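Local structure of envelope glycoprotein (Bourbon virus, 5ZKX) at residues A[272-275]-A[276-279]; A[311-314]-A[315-319]; A[432-435]-A[436-440]; A[79-82]-A[83-87]. The protein probably drives fusion of the viral envelope with a host-cell membrane, as a gp64-related class III fusion glycoprotein, here in its trimeric postfusion form. All blocks are in the same frame, centred on the assembly; numbering follows the deposited sequence.

In the fold
Along the chain the order is contact 4, contact 1, contact 2, contact 3, and every one is a local contact within a helix or at its end. Contact 4 lies on helix 79-88, which packs against the antiparallel sheet built around strand 44-58. Contact 1 forms the short helix 276-279, which precedes the long helix 284-329 carrying contact 2; their centres are about 53 Å apart. Contact 3 ends helix 422-437 and lies about 26 Å, centre to centre, from contact 4, but about 78 Å from contact 2, across the centre of the chain. Contacts 1, 2 and 3 all touch the second subunit, consistent with an elongated postfusion trimer held along its length.

Contact 1 of 4, residues A[272-275]-A[276-279]; sequences MWNI and SEKL
The indole of W273 meets the aliphatic start of K278 obliquely, neither squarely over a face nor at an edge: K278 CG lies 3.5 Å from W273 CZ3, and the two side chains cross at about a right angle. In W273, chi1 of 56° (CG between the backbone N and the carbonyl carbon) together with chi2 of -74° brings the benzene part of the indole toward the helix. Its pyrrole NH is held by the carbonyl of L154, while P254 and R153 pack against both W273 and K278. The other flat pair is the amide of N274 and the carboxylate of E277, with planes 56° apart and N274 OD1 3.9 Å from E277 OE1. A water donates to E277 OE1 at 2.9 Å; it lies only 2.4 Å from N274 OD1, so a bridge to N274 is doubtful. Here the loop after strand 271-272 winds into the short helix 276-279 through i to i+3 bonds: E277 N reaches N274 O at 3.2 Å, and K278 N reaches I275 O at 3.1 Å. Both donors stand well above the carbonyl plane, as fits bonds only three residues apart in the chain. I275 O also receives a weak bond from L279 N, and I275 CG1 approaches L279 CD1 at 4.3 Å. Across the subunit boundary, E277 packs on V284 and K278 on Y285 of the second subunit.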
loop_
_atom_site.group_PDB
_atom_site.type_symbol
_atom_site.label_atom_id
_atom_site.label_comp_id
_atom_site.label_asym_id
_atom_site.label_seq_id
_atom_site.Cartn_x
_atom_site.Cartn_y
_atom_site.Cartn_z
ATOM N N MET A 272 -11.927 4.422 17.901
ATOM C CA MET A 272 -12.537 3.777 16.750
ATOM C C MET A 272 -11.616 3.874 15.543
ATOM O O MET A 272 -11.062 4.941 15.263
ATOM C CB MET A 272 -13.889 4.411 16.428
ATOM C CG MET A 272 -14.819 3.497 15.669
ATOM S SD MET A 272 -15.437 2.195 16.738
ATOM C CE MET A 272 -14.587 0.799 16.061
ATOM N N TRP A 273 -11.461 2.763 14.833
ATOM C CA TRP A 273 -10.773 2.796 13.554
ATOM C C TRP A 273 -11.650 3.474 12.511
ATOM O O TRP A 273 -12.882 3.405 12.560
ATOM C CB TRP A 273 -10.415 1.383 13.098
ATOM C CG TRP A 273 -11.595 0.462 13.021
ATOM C CD1 TRP A 273 -12.257 -0.104 14.065
ATOM C CD2 TRP A 273 -12.243 -0.008 11.834
ATOM N NE1 TRP A 273 -13.289 -0.888 13.609
ATOM C CE2 TRP A 273 -13.300 -0.848 12.240
ATOM C CE3 TRP A 273 -12.036 0.203 10.468
ATOM C CZ2 TRP A 273 -14.143 -1.479 11.329
ATOM C CZ3 TRP A 273 -12.877 -0.425 9.565
ATOM C CH2 TRP A 273 -13.916 -1.254 9.999
ATOM N N ASN A 274 -11.005 4.142 11.560
ATOM C CA ASN A 274 -11.739 4.784 10.480
ATOM C C ASN A 274 -12.107 3.742 9.433
ATOM O O ASN A 274 -11.240 3.023 8.927
ATOM C CB ASN A 274 -10.915 5.911 9.861
ATOM C CG ASN A 274 -10.932 7.172 10.703
ATOM O OD1 ASN A 274 -9.883 7.709 11.060
ATOM N ND2 ASN A 274 -12.128 7.647 11.032
ATOM N N ILE A 275 -13.403 3.654 9.127
ATOM C CA ILE A 275 -13.890 2.644 8.193
ATOM C C ILE A 275 -13.304 2.858 6.804
ATOM O O ILE A 275 -13.031 1.891 6.082
ATOM C CB ILE A 275 -15.434 2.648 8.178
ATOM C CG1 ILE A 275 -15.980 1.776 7.045
ATOM C CG2 ILE A 275 -15.966 4.067 8.059
ATOM C CD1 ILE A 275 -15.665 0.308 7.199
ATOM N N SER A 276 -13.067 4.113 6.418
ATOM C CA SER A 276 -12.587 4.394 5.068
ATOM C C SER A 276 -11.203 3.809 4.819
ATOM O O SER A 276 -10.842 3.544 3.667
ATOM C CB SER A 276 -12.574 5.902 4.822
ATOM O OG SER A 276 -11.835 6.574 5.827
ATOM N N GLU A 277 -10.413 3.609 5.874
ATOM C CA GLU A 277 -9.072 3.065 5.702
ATOM C C GLU A 277 -9.098 1.624 5.211
ATOM O O GLU A 277 -8.131 1.175 4.584
ATOM C CB GLU A 277 -8.297 3.177 7.016
ATOM C CG GLU A 277 -7.739 4.572 7.262
ATOM C CD GLU A 277 -6.998 4.700 8.579
ATOM O OE1 GLU A 277 -7.023 5.802 9.167
ATOM O OE2 GLU A 277 -6.392 3.706 9.025
ATOM N N LYS A 278 -10.184 0.897 5.467
ATOM C CA LYS A 278 -10.331 -0.468 4.986
ATOM C C LYS A 278 -11.042 -0.554 3.641
ATOM O O LYS A 278 -11.030 -1.625 3.022
ATOM C CB LYS A 278 -11.086 -1.310 6.017
ATOM C CG LYS A 278 -10.380 -1.423 7.360
ATOM C CD LYS A 278 -9.210 -2.392 7.293
ATOM C CE LYS A 278 -9.678 -3.839 7.348
ATOM N NZ LYS A 278 -8.589 -4.785 6.958
ATOM N N LEU A 279 -11.658 0.537 3.178
ATOM C CA LEU A 279 -12.299 0.577 1.868
ATOM C C LEU A 279 -11.356 1.106 0.795
ATOM O O LEU A 279 -11.246 0.522 -0.288
ATOM C CB LEU A 279 -13.555 1.453 1.909
ATOM C CG LEU A 279 -14.665 1.197 2.924
ATOM C CD1 LEU A 279 -15.734 2.269 2.770
ATOM C CD2 LEU A 279 -15.267 -0.186 2.761
HETATM O O HOH W 1 -8.538 8.228 9.128
#

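Contact 2 of 4, residues A[311-314]-A[315-319]; sequences RFSV and LTKLM
S313 O is gripped twice, by T316 OG1 at 2.9 Å and by K317 N at 3.2 Å, both arriving from the same face of its carbonyl plane. T316 reaches back because its OG1 is tucked between its own backbone N and carbonyl carbon (chi1 59°), and its hydroxyl donates. In K317, chi1 of -64° sets CG beside the backbone N, 3.2 Å from S313 O; the extended chain then carries K317 CE to 3.8 Å from S313 OG. One residue further along, on the adjoining face of the helix, V314 and L318 run alongside one another, with V314 CG1 4.1 Å from L318 CD1. The backbone beneath is regular: L315 N to R311 O is 2.9 Å, and L318 N to V314 O is 3.0 Å with an N-H...O angle of 165°. S313 OG lies within hydrogen-bonding reach of Y18 O, its strongest partner, and of E20 OE2, both of the third subunit, and R311 forms a salt bridge with D309 of the second. F312, L315 and M319, spaced three then four apart as in a heptad coiled coil, face the neighbours; F312 meets F312 of both other subunits edge-to-face, which places this part of helix 284-329 in a three-helix trimer core.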
loop_
_atom_site.group_PDB
_atom_site.type_symbol
_atom_site.label_atom_id
_atom_site.label_comp_id
_atom_site.label_asym_id
_atom_site.label_seq_id
_atom_site.Cartn_x
_atom_site.Cartn_y
_atom_site.Cartn_z
ATOM N N ARG A 311 33.287 5.148 19.671
ATOM C CA ARG A 311 33.502 5.022 21.107
ATOM C C ARG A 311 34.350 3.799 21.430
ATOM O O ARG A 311 35.264 3.868 22.258
ATOM C CB ARG A 311 32.160 4.952 21.834
ATOM C CG ARG A 311 31.361 6.245 21.800
ATOM C CD ARG A 311 30.135 6.154 22.695
ATOM N NE ARG A 311 29.433 7.428 22.800
ATOM C CZ ARG A 311 28.384 7.641 23.588
ATOM N NH1 ARG A 311 27.905 6.664 24.346
ATOM N NH2 ARG A 311 27.808 8.835 23.616
ATOM N N PHE A 312 34.065 2.669 20.780
ATOM C CA PHE A 312 34.857 1.465 21.008
ATOM C C PHE A 312 36.300 1.645 20.552
ATOM O O PHE A 312 37.217 1.079 21.157
ATOM C CB PHE A 312 34.224 0.274 20.292
ATOM C CG PHE A 312 33.239 -0.486 21.134
ATOM C CD1 PHE A 312 33.662 -1.222 22.225
ATOM C CD2 PHE A 312 31.891 -0.472 20.827
ATOM C CE1 PHE A 312 32.761 -1.921 23.000
ATOM C CE2 PHE A 312 30.987 -1.174 21.598
ATOM C CZ PHE A 312 31.424 -1.897 22.685
ATOM N N SER A 313 36.520 2.416 19.484
ATOM C CA SER A 313 37.882 2.689 19.041
ATOM C C SER A 313 38.626 3.535 20.063
ATOM O O SER A 313 39.806 3.293 20.342
ATOM C CB SER A 313 37.863 3.385 17.681
ATOM O OG SER A 313 39.175 3.612 17.201
ATOM N N VAL A 314 37.947 4.528 20.636
ATOM C CA VAL A 314 38.551 5.350 21.680
ATOM C C VAL A 314 38.885 4.501 22.899
ATOM O O VAL A 314 39.945 4.662 23.517
ATOM C CB VAL A 314 37.612 6.519 22.034
ATOM C CG1 VAL A 314 37.995 7.134 23.369
ATOM C CG2 VAL A 314 37.636 7.558 20.924
ATOM N N LEU A 315 37.997 3.570 23.255
ATOM C CA LEU A 315 38.232 2.740 24.431
ATOM C C LEU A 315 39.446 1.841 24.244
ATOM O O LEU A 315 40.251 1.682 25.167
ATOM C CB LEU A 315 36.993 1.901 24.742
ATOM C CG LEU A 315 35.812 2.632 25.380
ATOM C CD1 LEU A 315 34.826 1.628 25.940
ATOM C CD2 LEU A 315 36.278 3.589 26.465
ATOM N N THR A 316 39.598 1.244 23.059
ATOM C CA THR A 316 40.731 0.353 22.841
ATOM C C THR A 316 42.048 1.117 22.842
ATOM O O THR A 316 43.075 0.576 23.268
ATOM C CB THR A 316 40.569 -0.418 21.529
ATOM O OG1 THR A 316 40.475 0.498 20.433
ATOM C CG2 THR A 316 39.324 -1.287 21.570
ATOM N N LYS A 317 42.040 2.365 22.372
ATOM C CA LYS A 317 43.248 3.179 22.431
ATOM C C LYS A 317 43.606 3.517 23.870
ATOM O O LYS A 317 44.777 3.441 24.261
ATOM C CB LYS A 317 43.061 4.452 21.610
ATOM C CG LYS A 317 42.858 4.199 20.129
ATOM C CD LYS A 317 42.728 5.494 19.350
ATOM C CE LYS A 317 42.544 5.220 17.868
ATOM N NZ LYS A 317 42.330 6.479 17.110
ATOM N N LEU A 318 42.609 3.895 24.672
ATOM C CA LEU A 318 42.855 4.179 26.080
ATOM C C LEU A 318 43.340 2.934 26.809
ATOM O O LEU A 318 44.315 2.984 27.566
ATOM C CB LEU A 318 41.583 4.720 26.731
ATOM C CG LEU A 318 41.070 6.073 26.242
ATOM C CD1 LEU A 318 39.778 6.440 26.949
ATOM C CD2 LEU A 318 42.119 7.148 26.457
ATOM N N MET A 319 42.671 1.799 26.582
ATOM C CA MET A 319 43.022 0.571 27.287
ATOM C C MET A 319 44.385 0.042 26.859
ATOM O O MET A 319 45.098 -0.552 27.675
ATOM C CB MET A 319 41.942 -0.489 27.063
ATOM C CG MET A 319 40.631 -0.182 27.772
ATOM S SD MET A 319 39.376 -1.464 27.584
ATOM C CE MET A 319 40.136 -2.823 28.466
#

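Contact 3 of 4, residues A[432-435]-A[436-440]; sequences QALL and DTMTY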
loop_
_atom_site.group_PDB
_atom_site.type_symbol
_atom_site.label_atom_id
_atom_site.label_comp_id
_atom_site.label_asym_id
_atom_site.label_seq_id
_atom_site.Cartn_x
_atom_site.Cartn_y
_atom_site.Cartn_z
ATOM N N GLN A 432 -22.222 -5.968 -13.194
ATOM C CA GLN A 432 -21.592 -5.596 -14.455
ATOM C C GLN A 432 -22.100 -6.467 -15.595
ATOM O O GLN A 432 -22.251 -5.993 -16.727
ATOM C CB GLN A 432 -20.071 -5.698 -14.326
ATOM C CG GLN A 432 -19.306 -5.233 -15.554
ATOM C CD GLN A 432 -19.618 -3.800 -15.933
ATOM O OE1 GLN A 432 -19.955 -3.513 -17.078
ATOM N NE2 GLN A 432 -19.506 -2.893 -14.970
ATOM N N ALA A 433 -22.376 -7.742 -15.313
ATOM C CA ALA A 433 -22.922 -8.625 -16.336
ATOM C C ALA A 433 -24.325 -8.193 -16.742
ATOM O O ALA A 433 -24.687 -8.272 -17.921
ATOM C CB ALA A 433 -22.925 -10.068 -15.835
ATOM N N LEU A 434 -25.127 -7.732 -15.779
ATOM C CA LEU A 434 -26.452 -7.219 -16.105
ATOM C C LEU A 434 -26.359 -6.002 -17.015
ATOM O O LEU A 434 -27.121 -5.878 -17.979
ATOM C CB LEU A 434 -27.213 -6.875 -14.827
ATOM C CG LEU A 434 -28.615 -6.300 -15.032
ATOM C CD1 LEU A 434 -29.528 -7.341 -15.652
ATOM C CD2 LEU A 434 -29.189 -5.798 -13.716
ATOM N N LEU A 435 -25.427 -5.092 -16.725
ATOM C CA LEU A 435 -25.191 -3.973 -17.630
ATOM C C LEU A 435 -24.784 -4.465 -19.010
ATOM O O LEU A 435 -25.268 -3.956 -20.027
ATOM C CB LEU A 435 -24.116 -3.051 -17.059
ATOM C CG LEU A 435 -24.518 -2.134 -15.904
ATOM C CD1 LEU A 435 -23.316 -1.336 -15.429
ATOM C CD2 LEU A 435 -25.654 -1.204 -16.308
ATOM N N ASP A 436 -23.903 -5.466 -19.064
ATOM C CA ASP A 436 -23.397 -5.939 -20.350
ATOM C C ASP A 436 -24.500 -6.579 -21.185
ATOM O O ASP A 436 -24.510 -6.443 -22.413
ATOM C CB ASP A 436 -22.253 -6.928 -20.135
ATOM C CG ASP A 436 -20.932 -6.244 -19.841
ATOM O OD1 ASP A 436 -20.909 -5.000 -19.732
ATOM O OD2 ASP A 436 -19.914 -6.956 -19.720
ATOM N N THR A 437 -25.437 -7.278 -20.544
ATOM C CA THR A 437 -26.476 -7.975 -21.292
ATOM C C THR A 437 -27.636 -7.068 -21.682
ATOM O O THR A 437 -28.373 -7.401 -22.616
ATOM C CB THR A 437 -27.004 -9.173 -20.490
ATOM O OG1 THR A 437 -27.887 -9.947 -21.311
ATOM C CG2 THR A 437 -27.759 -8.712 -19.257
ATOM N N MET A 438 -27.805 -5.930 -21.008
ATOM C CA MET A 438 -28.923 -5.032 -21.251
ATOM C C MET A 438 -28.591 -3.902 -22.223
ATOM O O MET A 438 -29.263 -2.867 -22.196
ATOM C CB MET A 438 -29.415 -4.434 -19.930
ATOM C CG MET A 438 -30.017 -5.436 -18.962
ATOM S SD MET A 438 -31.602 -6.074 -19.512
ATOM C CE MET A 438 -32.538 -4.563 -19.659
ATOM N N THR A 439 -27.582 -4.070 -23.080
ATOM C CA THR A 439 -27.181 -2.965 -23.945
ATOM C C THR A 439 -28.141 -2.754 -25.113
ATOM O O THR A 439 -28.331 -1.614 -25.551
ATOM C CB THR A 439 -25.764 -3.180 -24.479
ATOM O OG1 THR A 439 -25.649 -4.497 -25.025
ATOM C CG2 THR A 439 -24.744 -2.999 -23.368
ATOM N N TYR A 440 -28.742 -3.819 -25.637
ATOM C CA TYR A 440 -29.692 -3.655 -26.728
ATOM C C TYR A 440 -30.657 -4.830 -26.743
ATOM O O TYR A 440 -30.361 -5.914 -26.232
ATOM C CB TYR A 440 -28.983 -3.502 -28.079
ATOM C CG TYR A 440 -28.346 -4.762 -28.627
ATOM C CD1 TYR A 440 -28.991 -5.522 -29.591
ATOM C CD2 TYR A 440 -27.089 -5.173 -28.206
ATOM C CE1 TYR A 440 -28.412 -6.667 -30.106
ATOM C CE2 TYR A 440 -26.501 -6.316 -28.716
ATOM C CZ TYR A 440 -27.168 -7.061 -29.667
ATOM O OH TYR A 440 -26.591 -8.198 -30.187
#
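The last two firm backbone bonds of helix 422-437 are made by D436 N, which donates to Q432 O at 2.9 Å, and by T437 N, which reaches A433 O, also at 2.9 Å. Their N-H...O angles, 149° and 146°, are close to each other, and both are ordinary i to i+4 bonds. The next amide behaves differently. M438 N is shared between L434 O at 3.1 Å and L435 O at 3.4 Å, each bond weak. Here the weak, shared bond coincides with the departure of M438 from helical backbone angles, so the helix ends at this point.

L434 and M438 keep the i to i+4 stacking of the helix although M438 has already left it, with L434 CD1 3.9 Å from M438 CG. The methyl of T437 approaches L434 O, the distance from T437 CG2 being 3.2 Å. It can do so because OG1 takes the position opposite the backbone N (chi1 -172°), which leaves CG2 between N and the carbonyl carbon and lets the hydroxyl bond to L123 O. Past the end, T439 OG1 turns back to D436 O in a weak bond.

L435 packs on Q432 of the third subunit, and Q432 on L435 of the second. K125 binds M438 O weakly within the chain, while K125 of the second subunit binds T439 O. Carbonyls gather at a helix C-terminus, where the helix dipole is negative, and lysine charges there probably offset it; part of any such compensation would come from K125 of the second subunit.

Contact 4 of 4, residues A[79-82]-A[83-87]; sequences KDEL and KTWGQ
The indole of W85 is laid against the backbone of E81, with the carbonyl carbon E81 C over one ring face and W85 CD1 3.0 Å from E81 O. W85 CG stands opposite its own carbonyl carbon, beside the backbone N (chi1 -74°), which swings the ring back along the helix over the preceding turn. The E81 carbonyl accepts the backbone N-H of W85, in its own plane, at 2.9 Å. The E81 side chain extends toward the indole NH, and a water joins them, donating to E81 OE2 at 2.8 Å and accepting from W85 NE1 at 2.6 Å. E81 OE2 also makes a salt bridge with R49, so the carboxylate has a second, charged partner. On another side, K79 and K83 cross obliquely. Their methylenes touch, K79 CG to K83 CE at 3.7 Å, while the ammonium groups stay apart, K79 NZ to K83 NZ being 5.0 Å. The bend at the end of K83 (chi4 -119°) accompanies its salt bridge to E180, which would ease the like charges. L82 approaches the ring more loosely, L82 CD1 being 4.4 Å from W85 CE3, and packs with W85 on V145. G86 N makes a nearly straight bond to L82 O (174°). L82 and W85 together rest on strands 44-58, 134-148 and 188-192, while E81 and K83 reach R49 and E180: a helix packed on an antiparallel beta sheet.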
loop_
_atom_site.group_PDB
_atom_site.type_symbol
_atom_site.label_atom_id
_atom_site.label_comp_id
_atom_site.label_asym_id
_atom_site.label_seq_id
_atom_site.Cartn_x
_atom_site.Cartn_y
_atom_site.Cartn_z
ATOM N N LYS A 79 -34.776 -17.394 2.332
ATOM C CA LYS A 79 -33.717 -17.940 3.175
ATOM C C LYS A 79 -33.468 -19.408 2.861
ATOM O O LYS A 79 -32.329 -19.812 2.599
ATOM C CB LYS A 79 -34.079 -17.755 4.647
ATOM C CG LYS A 79 -32.899 -17.826 5.600
ATOM C CD LYS A 79 -33.361 -17.641 7.039
ATOM C CE LYS A 79 -32.191 -17.646 8.011
ATOM N NZ LYS A 79 -32.626 -17.296 9.395
ATOM N N ASP A 80 -34.528 -20.221 2.868
ATOM C CA ASP A 80 -34.372 -21.647 2.590
ATOM C C ASP A 80 -33.956 -21.897 1.149
ATOM O O ASP A 80 -33.203 -22.839 0.878
ATOM C CB ASP A 80 -35.669 -22.387 2.905
ATOM C CG ASP A 80 -36.252 -21.991 4.250
ATOM O OD1 ASP A 80 -35.468 -21.723 5.188
ATOM O OD2 ASP A 80 -37.495 -21.944 4.372
ATOM N N GLU A 81 -34.436 -21.072 0.216
ATOM C CA GLU A 81 -33.990 -21.174 -1.169
ATOM C C GLU A 81 -32.490 -20.944 -1.274
ATOM O O GLU A 81 -31.767 -21.734 -1.889
ATOM C CB GLU A 81 -34.741 -20.162 -2.032
ATOM C CG GLU A 81 -35.880 -20.743 -2.841
ATOM C CD GLU A 81 -36.496 -19.723 -3.772
ATOM O OE1 GLU A 81 -37.009 -18.695 -3.279
ATOM O OE2 GLU A 81 -36.458 -19.945 -4.999
ATOM N N LEU A 82 -32.005 -19.856 -0.673
ATOM C CA LEU A 82 -30.580 -19.556 -0.721
ATOM C C LEU A 82 -29.755 -20.643 -0.043
ATOM O O LEU A 82 -28.629 -20.924 -0.470
ATOM C CB LEU A 82 -30.323 -18.198 -0.072
ATOM C CG LEU A 82 -28.911 -17.637 -0.180
ATOM C CD1 LEU A 82 -28.429 -17.713 -1.617
ATOM C CD2 LEU A 82 -28.886 -16.211 0.335
ATOM N N LYS A 83 -30.299 -21.272 1.001
ATOM C CA LYS A 83 -29.589 -22.355 1.674
ATOM C C LYS A 83 -29.395 -23.548 0.749
ATOM O O LYS A 83 -28.303 -24.125 0.681
ATOM C CB LYS A 83 -30.346 -22.777 2.933
ATOM C CG LYS A 83 -30.278 -21.767 4.057
ATOM C CD LYS A 83 -31.266 -22.096 5.159
ATOM C CE LYS A 83 -31.228 -21.037 6.247
ATOM N NZ LYS A 83 -30.842 -21.618 7.561
ATOM N N THR A 84 -30.454 -23.948 0.039
ATOM C CA THR A 84 -30.326 -25.068 -0.886
ATOM C C THR A 84 -29.552 -24.685 -2.139
ATOM O O THR A 84 -28.977 -25.564 -2.788
ATOM C CB THR A 84 -31.705 -25.622 -1.256
ATOM O OG1 THR A 84 -31.556 -26.930 -1.823
ATOM C CG2 THR A 84 -32.409 -24.733 -2.259
ATOM N N TRP A 85 -29.517 -23.397 -2.487
ATOM C CA TRP A 85 -28.675 -22.958 -3.592
ATOM C C TRP A 85 -27.203 -23.130 -3.249
ATOM O O TRP A 85 -26.447 -23.751 -4.005
ATOM C CB TRP A 85 -28.968 -21.497 -3.938
ATOM C CG TRP A 85 -30.259 -21.264 -4.658
ATOM C CD1 TRP A 85 -31.301 -22.134 -4.785
ATOM C CD2 TRP A 85 -30.647 -20.069 -5.346
ATOM N NE1 TRP A 85 -32.314 -21.554 -5.509
ATOM C CE2 TRP A 85 -31.937 -20.286 -5.865
ATOM C CE3 TRP A 85 -30.026 -18.837 -5.574
ATOM C CZ2 TRP A 85 -32.616 -19.319 -6.600
ATOM C CZ3 TRP A 85 -30.703 -17.880 -6.303
ATOM C CH2 TRP A 85 -31.983 -18.125 -6.808
ATOM N N GLY A 86 -26.775 -22.585 -2.109
ATOM C CA GLY A 86 -25.380 -22.712 -1.721
ATOM C C GLY A 86 -24.976 -24.150 -1.468
ATOM O O GLY A 86 -23.864 -24.562 -1.803
ATOM N N GLN A 87 -25.880 -24.937 -0.880
ATOM C CA GLN A 87 -25.587 -26.342 -0.622
ATOM C C GLN A 87 -25.453 -27.128 -1.919
ATOM O O GLN A 87 -24.627 -28.043 -2.016
ATOM C CB GLN A 87 -26.677 -26.943 0.261
ATOM C CG GLN A 87 -26.447 -28.394 0.634
ATOM C CD GLN A 87 -27.687 -29.039 1.211
ATOM O OE1 GLN A 87 -28.668 -28.357 1.515
ATOM N NE2 GLN A 87 -27.654 -30.358 1.364
HETATM O O HOH W 2 -34.834 -22.180 -5.450
#